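Local coordinates for protein tonb-dependent siderophore receptor (Acinetobacter baumannii, PDB 5FR8) that probably takes part in the first step of iron uptake by binding iron-chelating siderophores at the outer membrane, and may bind ferric enterobactin, at residues D255-Q261 with M292-A298; Y316-K322 with A343-T349. All blocks are in the same frame, centred on the assembly; numbering follows the deposited sequence.

Contact 1: D255-Q261 with M292-A298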
loop_
_atom_site.group_PDB
_atom_site.type_symbol
_atom_site.label_atom_id
_atom_site.label_comp_id
_atom_site.label_asym_id
_atom_site.label_seq_id
_atom_site.Cartn_x
_atom_site.Cartn_y
_atom_site.Cartn_z
ATOM N N ASP A 255 -16.731 3.751 -15.863
ATOM C CA ASP A 255 -15.513 4.446 -15.417
ATOM C C ASP A 255 -14.379 4.129 -16.362
ATOM O O ASP A 255 -14.001 2.971 -16.523
ATOM C CB ASP A 255 -15.098 4.022 -14.004
ATOM C CG ASP A 255 -16.084 4.477 -12.915
ATOM O OD1 ASP A 255 -16.407 5.678 -12.816
ATOM O OD2 ASP A 255 -16.517 3.614 -12.141
ATOM N N ILE A 256 -13.853 5.163 -17.002
ATOM C CA ILE A 256 -12.662 5.039 -17.835
ATOM C C ILE A 256 -11.614 6.003 -17.329
ATOM O O ILE A 256 -11.866 7.212 -17.315
ATOM C CB ILE A 256 -12.918 5.473 -19.272
ATOM C CG1 ILE A 256 -13.972 4.590 -19.907
ATOM C CG2 ILE A 256 -11.620 5.419 -20.046
ATOM C CD1 ILE A 256 -14.308 4.999 -21.312
ATOM N N SER A 257 -10.453 5.484 -16.932
ATOM C CA SER A 257 -9.375 6.348 -16.498
ATOM C C SER A 257 -8.038 5.870 -17.031
ATOM O O SER A 257 -7.827 4.668 -17.163
ATOM C CB SER A 257 -9.300 6.402 -14.975
ATOM O OG SER A 257 -8.581 5.289 -14.499
ATOM N N SER A 258 -7.127 6.812 -17.305
ATOM C CA SER A 258 -5.735 6.464 -17.632
ATOM C C SER A 258 -4.730 7.367 -16.880
ATOM O O SER A 258 -4.962 8.563 -16.701
ATOM C CB SER A 258 -5.521 6.530 -19.149
ATOM O OG SER A 258 -5.354 7.866 -19.553
ATOM N N SER A 259 -3.633 6.775 -16.423
ATOM C CA SER A 259 -2.621 7.488 -15.666
ATOM C C SER A 259 -1.251 7.053 -16.096
ATOM O O SER A 259 -1.037 5.910 -16.499
ATOM C CB SER A 259 -2.749 7.202 -14.178
ATOM O OG SER A 259 -3.984 7.681 -13.668
ATOM N N LYS A 260 -0.320 7.985 -15.980
ATOM C CA LYS A 260 1.077 7.744 -16.242
ATOM C C LYS A 260 1.887 8.365 -15.112
ATOM O O LYS A 260 1.682 9.524 -14.735
ATOM C CB LYS A 260 1.459 8.365 -17.588
ATOM C CG LYS A 260 2.940 8.659 -17.780
ATOM C CD LYS A 260 3.235 9.104 -19.212
ATOM C CE LYS A 260 4.572 9.851 -19.282
ATOM N NZ LYS A 260 5.040 10.057 -20.677
ATOM N N GLN A 261 2.815 7.583 -14.581
ATOM C CA GLN A 261 3.737 8.068 -13.576
ATOM C C GLN A 261 5.184 7.923 -14.032
ATOM O O GLN A 261 5.664 6.804 -14.216
ATOM C CB GLN A 261 3.543 7.269 -12.322
ATOM C CG GLN A 261 2.546 7.869 -11.367
ATOM C CD GLN A 261 2.284 6.915 -10.225
ATOM O OE1 GLN A 261 3.142 6.075 -9.912
ATOM N NE2 GLN A 261 1.114 7.042 -9.582
ATOM N N MET A 292 5.485 4.202 -15.077
ATOM C CA MET A 292 4.433 3.321 -14.637
ATOM C C MET A 292 3.186 3.773 -15.383
ATOM O O MET A 292 2.810 4.938 -15.271
ATOM C CB MET A 292 4.257 3.484 -13.102
ATOM C CG MET A 292 3.937 2.208 -12.309
ATOM S SD MET A 292 5.167 0.866 -12.452
ATOM C CE MET A 292 6.586 1.926 -12.312
ATOM N N TYR A 293 2.573 2.892 -16.175
ATOM C CA TYR A 293 1.335 3.239 -16.909
ATOM C C TYR A 293 0.170 2.435 -16.368
ATOM O O TYR A 293 0.317 1.255 -16.111
ATOM C CB TYR A 293 1.441 2.901 -18.376
ATOM C CG TYR A 293 2.543 3.567 -19.104
ATOM C CD1 TYR A 293 3.845 3.113 -18.988
ATOM C CD2 TYR A 293 2.280 4.632 -19.965
ATOM C CE1 TYR A 293 4.888 3.727 -19.689
ATOM C CE2 TYR A 293 3.298 5.253 -20.655
ATOM C CZ TYR A 293 4.602 4.792 -20.512
ATOM O OH TYR A 293 5.613 5.397 -21.203
ATOM N N ARG A 294 -0.990 3.064 -16.210
ATOM C CA ARG A 294 -2.140 2.339 -15.756
ATOM C C ARG A 294 -3.408 2.753 -16.480
ATOM O O ARG A 294 -3.794 3.911 -16.455
ATOM C CB ARG A 294 -2.320 2.593 -14.292
ATOM C CG ARG A 294 -3.297 1.659 -13.625
ATOM C CD ARG A 294 -3.562 2.072 -12.200
ATOM N NE ARG A 294 -4.973 1.879 -11.890
ATOM C CZ ARG A 294 -5.519 0.697 -11.658
ATOM N NH1 ARG A 294 -4.761 -0.403 -11.701
ATOM N NH2 ARG A 294 -6.825 0.629 -11.394
ATOM N N ASP A 295 -4.067 1.796 -17.107
ATOM C CA ASP A 295 -5.366 2.030 -17.745
ATOM C C ASP A 295 -6.433 1.140 -17.100
ATOM O O ASP A 295 -6.159 0.006 -16.748
ATOM C CB ASP A 295 -5.270 1.715 -19.239
ATOM C CG ASP A 295 -4.435 2.747 -20.015
ATOM O OD1 ASP A 295 -3.910 3.671 -19.391
ATOM O OD2 ASP A 295 -4.290 2.647 -21.236
ATOM N N SER A 296 -7.644 1.651 -16.942
ATOM C CA SER A 296 -8.670 0.952 -16.176
ATOM C C SER A 296 -10.040 1.238 -16.738
ATOM O O SER A 296 -10.389 2.392 -16.976
ATOM C CB SER A 296 -8.636 1.411 -14.711
ATOM O OG SER A 296 -9.200 0.446 -13.822
ATOM N N TYR A 297 -10.827 0.188 -16.924
ATOM C CA TYR A 297 -12.218 0.330 -17.381
ATOM C C TYR A 297 -13.130 -0.457 -16.446
ATOM O O TYR A 297 -12.864 -1.608 -16.147
ATOM C CB TYR A 297 -12.400 -0.216 -18.781
ATOM C CG TYR A 297 -11.379 0.262 -19.757
ATOM C CD1 TYR A 297 -10.039 -0.060 -19.580
ATOM C CD2 TYR A 297 -11.746 0.996 -20.882
ATOM C CE1 TYR A 297 -9.089 0.361 -20.475
ATOM C CE2 TYR A 297 -10.786 1.429 -21.783
ATOM C CZ TYR A 297 -9.459 1.104 -21.569
ATOM O OH TYR A 297 -8.459 1.515 -22.409
ATOM N N ALA A 298 -14.212 0.148 -15.994
ATOM C CA ALA A 298 -15.173 -0.618 -15.245
ATOM C C ALA A 298 -16.566 -0.297 -15.718
ATOM O O ALA A 298 -16.835 0.815 -16.162
ATOM C CB ALA A 298 -15.039 -0.334 -13.792
#
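Lys260 and Tyr293 lie side by side and point the same way on the outer face of two antiparallel barrel strands. The lysine chain is extended from a CG anti to the backbone N (chi1 158°). This runs its methylenes past the phenol, with Lys260 CD 4.1 Å from Tyr293 CE2. Next along this face, the carboxylate of Asp295 leans across to Ser258, where OD1 sits 3.3 Å from Ser258 CB. That approach is to a carbon and is not a hydrogen bond. Ile256 and Tyr297 follow as a looser apolar pair, Ile256 CG1 being 4.3 Å from Tyr297 CD2.

The inner face is mostly polar. Ser257 OG lies 3.9 Å from Ser296 CB. The hydroxyl of Ser296 stands anti to its own N (chi1 -157°) and is probably hydrogen-bonded to Asp317 on the next strand. CB of Gln261 meets CB of Met292 at 3.9 Å, and then the two chains part: Gln261 OE1 is bonded to Arg121, while Met292 bends at chi2 and chi3 and touches Asn321 and Arg323 on strand 308-323. Arg294 bends at chi3, forms a salt bridge with Asp317 and makes a cation-pi contact with Trp126 of the plug. Asp255 and Ser259 find their partners in Arg241 and Asp237 on strand 232-247.

Eight backbone hydrogen bonds join the strands. Ser259 N to Arg294 O is 2.9 Å, and its return bond matches it. The chemistry implies a division of labour: the main chain holds this pair together, while the inner polar groups bind neighbouring strands and the plug.

Contact 2: Y316-K322 with A343-T349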
loop_
_atom_site.group_PDB
_atom_site.type_symbol
_atom_site.label_atom_id
_atom_site.label_comp_id
_atom_site.label_asym_id
_atom_site.label_seq_id
_atom_site.Cartn_x
_atom_site.Cartn_y
_atom_site.Cartn_z
ATOM N N TYR A 316 -11.518 -4.199 -16.098
ATOM C CA TYR A 316 -10.308 -4.603 -16.830
ATOM C C TYR A 316 -9.225 -3.549 -16.541
ATOM O O TYR A 316 -9.449 -2.346 -16.694
ATOM C CB TYR A 316 -10.618 -4.712 -18.339
ATOM C CG TYR A 316 -9.420 -4.946 -19.226
ATOM C CD1 TYR A 316 -8.713 -6.135 -19.168
ATOM C CD2 TYR A 316 -9.001 -3.973 -20.132
ATOM C CE1 TYR A 316 -7.601 -6.344 -19.964
ATOM C CE2 TYR A 316 -7.900 -4.175 -20.934
ATOM C CZ TYR A 316 -7.203 -5.361 -20.841
ATOM O OH TYR A 316 -6.086 -5.568 -21.632
ATOM N N ASP A 317 -8.070 -4.006 -16.073
ATOM C CA ASP A 317 -6.946 -3.121 -15.729
ATOM C C ASP A 317 -5.702 -3.522 -16.486
ATOM O O ASP A 317 -5.375 -4.702 -16.587
ATOM C CB ASP A 317 -6.645 -3.174 -14.235
ATOM C CG ASP A 317 -7.557 -2.270 -13.429
ATOM O OD1 ASP A 317 -8.728 -2.086 -13.836
ATOM O OD2 ASP A 317 -7.109 -1.746 -12.391
ATOM N N LYS A 318 -5.010 -2.529 -17.026
ATOM C CA LYS A 318 -3.791 -2.757 -17.811
ATOM C C LYS A 318 -2.632 -1.897 -17.265
ATOM O O LYS A 318 -2.691 -0.667 -17.256
ATOM C CB LYS A 318 -4.053 -2.430 -19.285
ATOM C CG LYS A 318 -3.134 -3.161 -20.249
ATOM C CD LYS A 318 -3.378 -2.767 -21.696
ATOM C CE LYS A 318 -2.426 -3.519 -22.617
ATOM N NZ LYS A 318 -2.665 -3.196 -24.050
ATOM N N THR A 319 -1.575 -2.553 -16.819
ATOM C CA THR A 319 -0.481 -1.844 -16.246
ATOM C C THR A 319 0.785 -2.200 -16.949
ATOM O O THR A 319 1.050 -3.380 -17.158
ATOM C CB THR A 319 -0.312 -2.214 -14.790
ATOM O OG1 THR A 319 -1.481 -1.829 -14.068
ATOM C CG2 THR A 319 0.829 -1.494 -14.215
ATOM N N HIS A 320 1.545 -1.175 -17.348
ATOM C CA HIS A 320 2.896 -1.351 -17.887
ATOM C C HIS A 320 3.910 -0.775 -16.931
ATOM O O HIS A 320 3.681 0.281 -16.339
ATOM C CB HIS A 320 3.071 -0.652 -19.238
ATOM C CG HIS A 320 2.325 -1.302 -20.348
ATOM N ND1 HIS A 320 1.078 -0.885 -20.747
ATOM C CD2 HIS A 320 2.641 -2.352 -21.140
ATOM C CE1 HIS A 320 0.660 -1.644 -21.743
ATOM N NE2 HIS A 320 1.593 -2.540 -22.002
ATOM N N ASN A 321 5.037 -1.469 -16.815
ATOM C CA ASN A 321 6.154 -1.083 -15.970
ATOM C C ASN A 321 7.375 -0.952 -16.832
ATOM O O ASN A 321 7.972 -1.961 -17.185
ATOM C CB ASN A 321 6.366 -2.197 -14.937
ATOM C CG ASN A 321 7.603 -2.003 -14.067
ATOM O OD1 ASN A 321 8.239 -0.972 -14.075
ATOM N ND2 ASN A 321 7.920 -3.005 -13.294
ATOM N N LYS A 322 7.729 0.269 -17.222
ATOM C CA LYS A 322 8.860 0.468 -18.132
ATOM C C LYS A 322 10.006 1.155 -17.405
ATOM O O LYS A 322 9.863 2.287 -16.936
ATOM C CB LYS A 322 8.438 1.305 -19.330
ATOM C CG LYS A 322 9.577 1.710 -20.269
ATOM C CD LYS A 322 9.145 2.807 -21.227
ATOM C CE LYS A 322 9.987 2.806 -22.479
ATOM N NZ LYS A 322 9.933 4.115 -23.200
ATOM N N ALA A 343 13.261 -2.180 -20.585
ATOM C CA ALA A 343 12.322 -3.270 -20.831
ATOM C C ALA A 343 10.988 -2.870 -20.233
ATOM O O ALA A 343 10.929 -2.020 -19.360
ATOM C CB ALA A 343 12.826 -4.581 -20.233
ATOM N N THR A 344 9.920 -3.469 -20.730
ATOM C CA THR A 344 8.589 -3.229 -20.206
ATOM C C THR A 344 7.961 -4.537 -19.706
ATOM O O THR A 344 8.128 -5.613 -20.303
ATOM C CB THR A 344 7.672 -2.637 -21.283
ATOM O OG1 THR A 344 8.177 -1.364 -21.695
ATOM C CG2 THR A 344 6.276 -2.464 -20.747
ATOM N N SER A 345 7.238 -4.435 -18.591
ATOM C CA SER A 345 6.442 -5.537 -18.100
ATOM C C SER A 345 4.994 -5.185 -18.233
ATOM O O SER A 345 4.612 -4.020 -18.153
ATOM C CB SER A 345 6.795 -5.830 -16.679
ATOM O OG SER A 345 7.860 -6.754 -16.706
ATOM N N ARG A 346 4.178 -6.199 -18.461
ATOM C CA ARG A 346 2.788 -5.951 -18.805
ATOM C C ARG A 346 1.865 -6.781 -17.907
ATOM O O ARG A 346 1.963 -7.995 -17.901
ATOM C CB ARG A 346 2.561 -6.246 -20.306
ATOM C CG ARG A 346 1.199 -5.778 -20.815
ATOM C CD ARG A 346 0.823 -6.191 -22.243
ATOM N NE ARG A 346 1.235 -7.549 -22.600
ATOM C CZ ARG A 346 0.668 -8.675 -22.148
ATOM N NH1 ARG A 346 -0.368 -8.663 -21.305
ATOM N NH2 ARG A 346 1.156 -9.841 -22.544
ATOM N N LEU A 347 0.982 -6.126 -17.151
ATOM C CA LEU A 347 0.053 -6.835 -16.260
ATOM C C LEU A 347 -1.399 -6.489 -16.536
ATOM O O LEU A 347 -1.838 -5.344 -16.383
ATOM C CB LEU A 347 0.324 -6.493 -14.815
ATOM C CG LEU A 347 -0.582 -7.153 -13.755
ATOM C CD1 LEU A 347 -0.563 -8.669 -13.843
ATOM C CD2 LEU A 347 -0.138 -6.700 -12.387
ATOM N N GLU A 348 -2.148 -7.500 -16.938
ATOM C CA GLU A 348 -3.539 -7.324 -17.256
ATOM C C GLU A 348 -4.337 -8.062 -16.215
ATOM O O GLU A 348 -4.023 -9.224 -15.884
ATOM C CB GLU A 348 -3.887 -7.911 -18.613
ATOM C CG GLU A 348 -3.238 -7.235 -19.772
ATOM C CD GLU A 348 -3.572 -7.921 -21.092
ATOM O OE1 GLU A 348 -4.756 -7.933 -21.476
ATOM O OE2 GLU A 348 -2.636 -8.443 -21.735
ATOM N N THR A 349 -5.380 -7.391 -15.737
ATOM C CA THR A 349 -6.318 -7.985 -14.842
ATOM C C THR A 349 -7.761 -7.827 -15.384
ATOM O O THR A 349 -8.224 -6.731 -15.731
ATOM C CB THR A 349 -6.205 -7.333 -13.472
ATOM O OG1 THR A 349 -4.868 -7.512 -12.951
ATOM C CG2 THR A 349 -7.234 -7.919 -12.525
#
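Tyr316 reaches across to Glu348 and donates a hydrogen bond from its hydroxyl, with Tyr316 OH 2.7 Å from Glu348 OE1. Its CG stands anti to the backbone N (chi1 172°), which swings the ring over toward the opposite strand. Glu348 OE1 lies at the ring edge. Asp317 pairs with Thr349 through two backbone bonds, Asp317 N to Thr349 O being 2.8 Å. Thr349 OG1 is bonded to Asp377 on strand 365-380 and to Asn105 of the plug. Lys318 runs alongside Glu348, with their CG atoms 4.1 Å apart. Thr319 faces inward opposite Leu347, and its OG1 is bonded to Ser106 of the plug.

His320 packs against two residues of the facing strand. His320 NE2 is 3.5 Å from Arg346 CG, so the ring lies against the arginine's aliphatic part. Thr344 CG2 meets the ring edge, 3.7 Å from His320 CD2. Asn321 turns inward again; its OD1 accepts a bond from Arg323 NE, and its ND2 bonds Ser109 O of the plug. Lys322 ends the walk with CB 3.6 Å from Thr344 OG1, while its amine leads away.

This is a regular antiparallel strand pair in the wall of a TonB-dependent receptor barrel, with inward Thr319, Asn321 and Thr349 hydrogen-bonded to the plug.

Contacts 1 and 2 are successive strand pairs of one barrel wall, their centres about 11 Å apart. Segments 292-298 and 316-322 lie on neighbouring strands, so the four segments run side by side in chain order. Backbone bonds such as Asp295 with Lys318 join the two contacts. On the inner face Asp317 ties them together: its OD2 forms a salt bridge with Arg294 NH2 at 2.6 Å, and its OD1 is 2.6 Å from Ser296 OG, a probable hydrogen bond. The nearby arginine would probably favour a charged carboxylate. Both contacts also meet the plug, and Ser106 serves both, bonding to Thr319 and more weakly to Arg294.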